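Long-range contacts in secreted effector protein sseI (Salmonella enterica subsp. enterica serovar Typhimurium, PDB 4G29), which is a secreted virulence effector whose catalytic domain has a papain-like, cysteine protease superfamily fold, so it is probably a cysteine-dependent hydrolase or a related enzyme: residues Met36-Gln41 against Ser97-Glu102; Asn60-Gly65 against Ala82-Lys87. All coordinates share one frame; numbering follows the deposited sequence.

Interaction 1 of 2, residues Met36-Gln41 against Ser97-Glu102; sequences MNPVGQ and SAHQFE
His99 and Gln100 both carry CG between the backbone N and the carbonyl carbon, at chi1 51° and 75°, and from there the imidazole and the amide chain reach Pro38 and the turn that follows it. The Pro38 and His99 side chains cross at about a right angle. The proline CG comes over one face, 3.8 Å from the centroid of the His99 ring and displaced toward the rim, a CH-pi contact whose closest pair is Pro38 CG and His99 CE1 at 3.5 Å. A hydrogen bond from His99 NE2 to the carbonyl O of Val96 helps to fix the rotation of the imidazole. Pro38 also meets Ser97, CB to CB at 3.9 Å. A compact, rigid ring suits this buried place, where it fills the angle between serine, histidine and the backbone of Gln100.

The two pieces are loops of the papain-like fold. Pro38-Gln41 forms a type II beta turn, closed by Gln41 N to Pro38 O at 3.0 Å, just ahead of helix 42-55; the other is a loop after strand 90-95 that includes a short 3-10 segment. Gly40, at phi 81°, takes a backbone shape in which a side chain would press on the preceding carbonyl.

Val39 crosses Gln100 at about a right angle, its CG2 branch 3.9 Å from Gln100 CB. Beyond CG the glutamine is extended: OE1 comes alongside the turn, 3.8 Å from Val39 CA, without a hydrogen bond to it, while NE2 is hydrogen-bonded to His80 ND1. His80 belongs to a probable Cys-His-Asp triad with Cys42 and Asp95, and the Gln100 side chain also touches Cys42, consistent with a second-shell residue that helps to orient the histidine.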
# COMPACT_ATOMS: atom_id res chain seq x y z
N MSE A 36 -3.84 -14.54 -5.52
CA MSE A 36 -2.90 -15.60 -5.82
C MSE A 36 -1.75 -15.13 -6.69
O MSE A 36 -0.62 -15.61 -6.57
CB MSE A 36 -3.63 -16.78 -6.51
CG MSE A 36 -2.85 -18.02 -6.43
SE MSE A 36 -3.74 -19.58 -7.16
CE MSE A 36 -5.38 -19.34 -6.21
N ASN A 37 -2.04 -14.18 -7.59
CA ASN A 37 -1.14 -13.62 -8.57
C ASN A 37 -1.15 -12.10 -8.57
O ASN A 37 -1.66 -11.49 -9.49
CB ASN A 37 -1.47 -14.16 -9.96
CG ASN A 37 -1.20 -15.68 -10.07
OD1 ASN A 37 -0.05 -16.12 -10.01
ND2 ASN A 37 -2.27 -16.47 -10.15
N PRO A 38 -0.50 -11.51 -7.55
CA PRO A 38 -0.68 -10.07 -7.24
C PRO A 38 0.15 -9.15 -8.09
O PRO A 38 -0.11 -7.95 -8.06
CB PRO A 38 -0.19 -10.00 -5.79
CG PRO A 38 0.73 -11.09 -5.64
CD PRO A 38 0.14 -12.20 -6.43
N VAL A 39 1.16 -9.63 -8.82
CA VAL A 39 2.04 -8.71 -9.53
C VAL A 39 1.23 -7.97 -10.61
O VAL A 39 0.54 -8.57 -11.40
CB VAL A 39 3.31 -9.37 -10.14
CG1 VAL A 39 4.01 -8.38 -11.10
CG2 VAL A 39 4.20 -9.81 -9.01
N GLY A 40 1.32 -6.66 -10.60
CA GLY A 40 0.62 -5.83 -11.55
C GLY A 40 -0.85 -5.58 -11.20
O GLY A 40 -1.54 -4.94 -11.97
N GLN A 41 -1.30 -6.06 -10.04
CA GLN A 41 -2.72 -5.94 -9.68
C GLN A 41 -3.19 -4.83 -8.75
O GLN A 41 -4.43 -4.74 -8.70
CB GLN A 41 -3.23 -7.25 -9.06
CG GLN A 41 -3.07 -8.44 -9.95
CD GLN A 41 -3.79 -8.31 -11.26
OE1 GLN A 41 -4.62 -7.44 -11.48
NE2 GLN A 41 -3.49 -9.22 -12.16
N SER A 97 -2.45 -6.96 -2.02
CA SER A 97 -1.44 -7.31 -3.00
C SER A 97 -0.01 -6.98 -2.55
O SER A 97 0.91 -6.97 -3.38
CB SER A 97 -1.74 -6.69 -4.35
OG SER A 97 -1.64 -5.29 -4.34
N ALA A 98 0.20 -6.76 -1.25
CA ALA A 98 1.51 -6.38 -0.70
C ALA A 98 2.57 -7.41 -1.07
O ALA A 98 3.74 -7.10 -1.33
CB ALA A 98 1.43 -6.26 0.89
N HIS A 99 2.15 -8.66 -1.05
CA HIS A 99 3.04 -9.77 -1.32
C HIS A 99 3.55 -9.84 -2.74
O HIS A 99 4.41 -10.72 -3.02
CB HIS A 99 2.47 -11.12 -0.92
CG HIS A 99 1.11 -11.35 -1.46
ND1 HIS A 99 0.79 -12.43 -2.26
CD2 HIS A 99 0.01 -10.59 -1.39
CE1 HIS A 99 -0.50 -12.35 -2.57
NE2 HIS A 99 -0.98 -11.23 -2.07
N GLN A 100 3.11 -8.93 -3.60
CA GLN A 100 3.79 -8.77 -4.90
C GLN A 100 5.30 -8.49 -4.75
O GLN A 100 6.05 -8.73 -5.67
CB GLN A 100 3.13 -7.76 -5.81
CG GLN A 100 3.34 -6.32 -5.45
CD GLN A 100 3.12 -5.35 -6.59
OE1 GLN A 100 3.39 -5.66 -7.76
NE2 GLN A 100 2.73 -4.11 -6.25
N PHE A 101 5.72 -8.03 -3.57
CA PHE A 101 7.12 -7.68 -3.28
C PHE A 101 7.94 -8.79 -2.60
O PHE A 101 9.17 -8.64 -2.40
CB PHE A 101 7.18 -6.40 -2.44
CG PHE A 101 6.55 -5.23 -3.12
CD1 PHE A 101 7.00 -4.84 -4.35
CD2 PHE A 101 5.49 -4.56 -2.53
CE1 PHE A 101 6.42 -3.80 -5.03
CE2 PHE A 101 4.89 -3.50 -3.17
CZ PHE A 101 5.34 -3.12 -4.42
N GLU A 102 7.28 -9.89 -2.25
CA GLU A 102 7.94 -11.01 -1.54
C GLU A 102 9.24 -11.44 -2.17
O GLU A 102 10.25 -11.72 -1.45
CB GLU A 102 7.00 -12.22 -1.46
CG GLU A 102 7.45 -13.25 -0.44
CD GLU A 102 6.61 -14.53 -0.49
OE1 GLU A 102 5.85 -14.70 -1.48
OE2 GLU A 102 6.73 -15.35 0.46

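Interaction 2 of 2, residues Asn60-Gly65 against Ala82-Lys87; sequences NIRYRG and AVVGNK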
# COMPACT_ATOMS: atom_id res chain seq x y z
N ASN A 60 -14.78 7.16 5.37
CA ASN A 60 -13.61 7.97 5.06
C ASN A 60 -12.56 7.12 4.32
O ASN A 60 -11.40 7.04 4.72
CB ASN A 60 -12.98 8.61 6.29
CG ASN A 60 -11.94 9.64 5.91
OD1 ASN A 60 -11.97 10.16 4.81
ND2 ASN A 60 -10.99 9.90 6.79
N ILE A 61 -12.99 6.54 3.21
CA ILE A 61 -12.15 5.68 2.41
C ILE A 61 -11.18 6.56 1.61
O ILE A 61 -11.57 7.55 1.00
CB ILE A 61 -12.96 4.80 1.45
CG1 ILE A 61 -14.01 3.97 2.23
CG2 ILE A 61 -12.00 3.97 0.57
CD1 ILE A 61 -13.47 2.89 2.97
N ARG A 62 -9.90 6.21 1.69
CA ARG A 62 -8.87 6.89 0.95
C ARG A 62 -8.07 5.85 0.18
O ARG A 62 -8.00 4.68 0.61
CB ARG A 62 -7.94 7.65 1.89
CG ARG A 62 -8.51 8.89 2.49
CD ARG A 62 -8.10 8.99 3.95
NE ARG A 62 -8.83 8.03 4.77
CZ ARG A 62 -8.49 7.63 6.00
NH1 ARG A 62 -7.38 8.09 6.61
NH2 ARG A 62 -9.28 6.79 6.64
N TYR A 63 -7.39 6.34 -0.87
CA TYR A 63 -6.58 5.56 -1.76
C TYR A 63 -5.15 5.99 -1.53
O TYR A 63 -4.82 7.13 -1.71
CB TYR A 63 -7.03 5.79 -3.18
CG TYR A 63 -8.47 5.37 -3.39
CD1 TYR A 63 -8.82 4.01 -3.51
CD2 TYR A 63 -9.50 6.31 -3.36
CE1 TYR A 63 -10.13 3.63 -3.70
CE2 TYR A 63 -10.83 5.90 -3.46
CZ TYR A 63 -11.14 4.60 -3.66
OH TYR A 63 -12.48 4.30 -3.76
N ARG A 64 -4.34 5.02 -1.11
CA ARG A 64 -2.98 5.25 -0.73
C ARG A 64 -2.03 4.94 -1.87
O ARG A 64 -1.87 3.76 -2.23
CB ARG A 64 -2.63 4.44 0.55
CG ARG A 64 -1.22 4.75 1.09
CD ARG A 64 -1.06 4.28 2.55
NE ARG A 64 -1.88 5.10 3.44
CZ ARG A 64 -1.85 5.06 4.77
NH1 ARG A 64 -1.10 4.17 5.38
NH2 ARG A 64 -2.59 5.89 5.51
N GLY A 65 -1.39 5.97 -2.42
CA GLY A 65 -0.37 5.84 -3.46
C GLY A 65 1.00 5.82 -2.82
O GLY A 65 1.27 6.66 -1.92
N ALA A 82 -2.74 0.93 -1.85
CA ALA A 82 -3.52 0.25 -0.84
C ALA A 82 -4.79 1.10 -0.60
O ALA A 82 -4.87 2.22 -1.08
CB ALA A 82 -2.71 0.07 0.48
N VAL A 83 -5.68 0.61 0.23
CA VAL A 83 -6.92 1.36 0.55
C VAL A 83 -7.04 1.49 2.07
O VAL A 83 -6.78 0.54 2.80
CB VAL A 83 -8.18 0.69 -0.08
CG1 VAL A 83 -9.41 1.55 0.09
CG2 VAL A 83 -7.96 0.37 -1.59
N VAL A 84 -7.38 2.69 2.53
CA VAL A 84 -7.43 3.02 3.95
C VAL A 84 -8.87 3.41 4.30
O VAL A 84 -9.57 4.10 3.53
CB VAL A 84 -6.56 4.25 4.26
CG1 VAL A 84 -6.36 4.39 5.76
CG2 VAL A 84 -5.27 4.22 3.49
N GLY A 85 -9.32 2.98 5.47
CA GLY A 85 -10.65 3.37 5.93
C GLY A 85 -10.76 3.39 7.44
O GLY A 85 -10.02 2.70 8.15
N ASN A 86 -11.69 4.22 7.90
CA ASN A 86 -11.98 4.39 9.30
C ASN A 86 -13.02 3.39 9.77
O ASN A 86 -14.02 3.17 9.11
CB ASN A 86 -12.54 5.79 9.56
CG ASN A 86 -13.14 5.93 10.97
OD1 ASN A 86 -14.37 6.03 11.15
ND2 ASN A 86 -12.29 5.94 11.97
N LYS A 87 -12.80 2.83 10.94
CA LYS A 87 -13.82 2.04 11.59
C LYS A 87 -13.71 2.33 13.08
O LYS A 87 -12.71 1.99 13.71
CB LYS A 87 -13.58 0.57 11.28
CG LYS A 87 -14.58 -0.39 11.87
CD LYS A 87 -15.53 -0.98 10.85
CE LYS A 87 -16.50 -1.92 11.57
NZ LYS A 87 -17.59 -2.35 10.71
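Arg62 and Val84 form a hydrogen-bonded antiparallel pair, with Arg62 N to Val84 O and Val84 N to Arg62 O both 2.8 Å long; the second is almost straight, at 178° about the hydrogen. Two residues along, Arg64 N gives to Ala82 O at 2.8 Å, and Arg64 O accepts from Ala82 N. Within its own segment Arg62 turns its guanidinium side-on to the carbonyl O of Asn60, which takes NE at 2.8 Å and NH2 at 2.9 Å, both bonds near the guanidinium plane. This double grip, with a salt bridge from NH1 to Asp91, fixes the rotation of the guanidinium.

Val84 sits between two arginines. With CG1 anti to its backbone N (chi1 -167°), that methyl comes under one face of the Arg62 guanidinium, 3.9 Å from CZ, while CG2 meets a face of the Arg64 guanidinium, 3.5 Å from NE. A branched, beta-favouring residue can thus serve both flat groups at once. On the face carrying Tyr63 and Val83 the packing is mostly apolar: Ile61 CG2 packs on Val83 CG1 at 3.6 Å, and Tyr63 CD1 lies a looser 4.2 Å from Val83 CG2. Gly85 suits its place because a side chain there would run into Ile61 CD1.

These strands form a beta hairpin inside the antiparallel sheet, flanked by strand 132-138 next to 61-65 and strand 90-95 next to 82-87. Asp137 of strand 132-138 forms a salt bridge with Arg64 NE; helix 42-55 covers Ile61, Tyr63 and Val83, Tyr63 OH bonding to Ser50, and helix 141-147 also packs on Tyr63.

Overall arrangement
The centres of the two contacts lie 19 Å apart on opposite sides of the chain's centre, and their nearest atoms stay about 7 Å from each other. Along the chain, interaction 2 is nested within the loop that interaction 1 closes: helix 42-55 and the hairpin of strands 61-69 and 78-87 come between Met36-Gln41 and Ser97-Glu102. That helix connects them, since it starts just after the turn of interaction 1 and packs on the hairpin of interaction 2. Strand 78-87 is a second link, carrying His80 near interaction 1 and Ala82-Lys87 in interaction 2. Loop and sheet are thereby joined around the probable Cys42-His80-Asp95 triad.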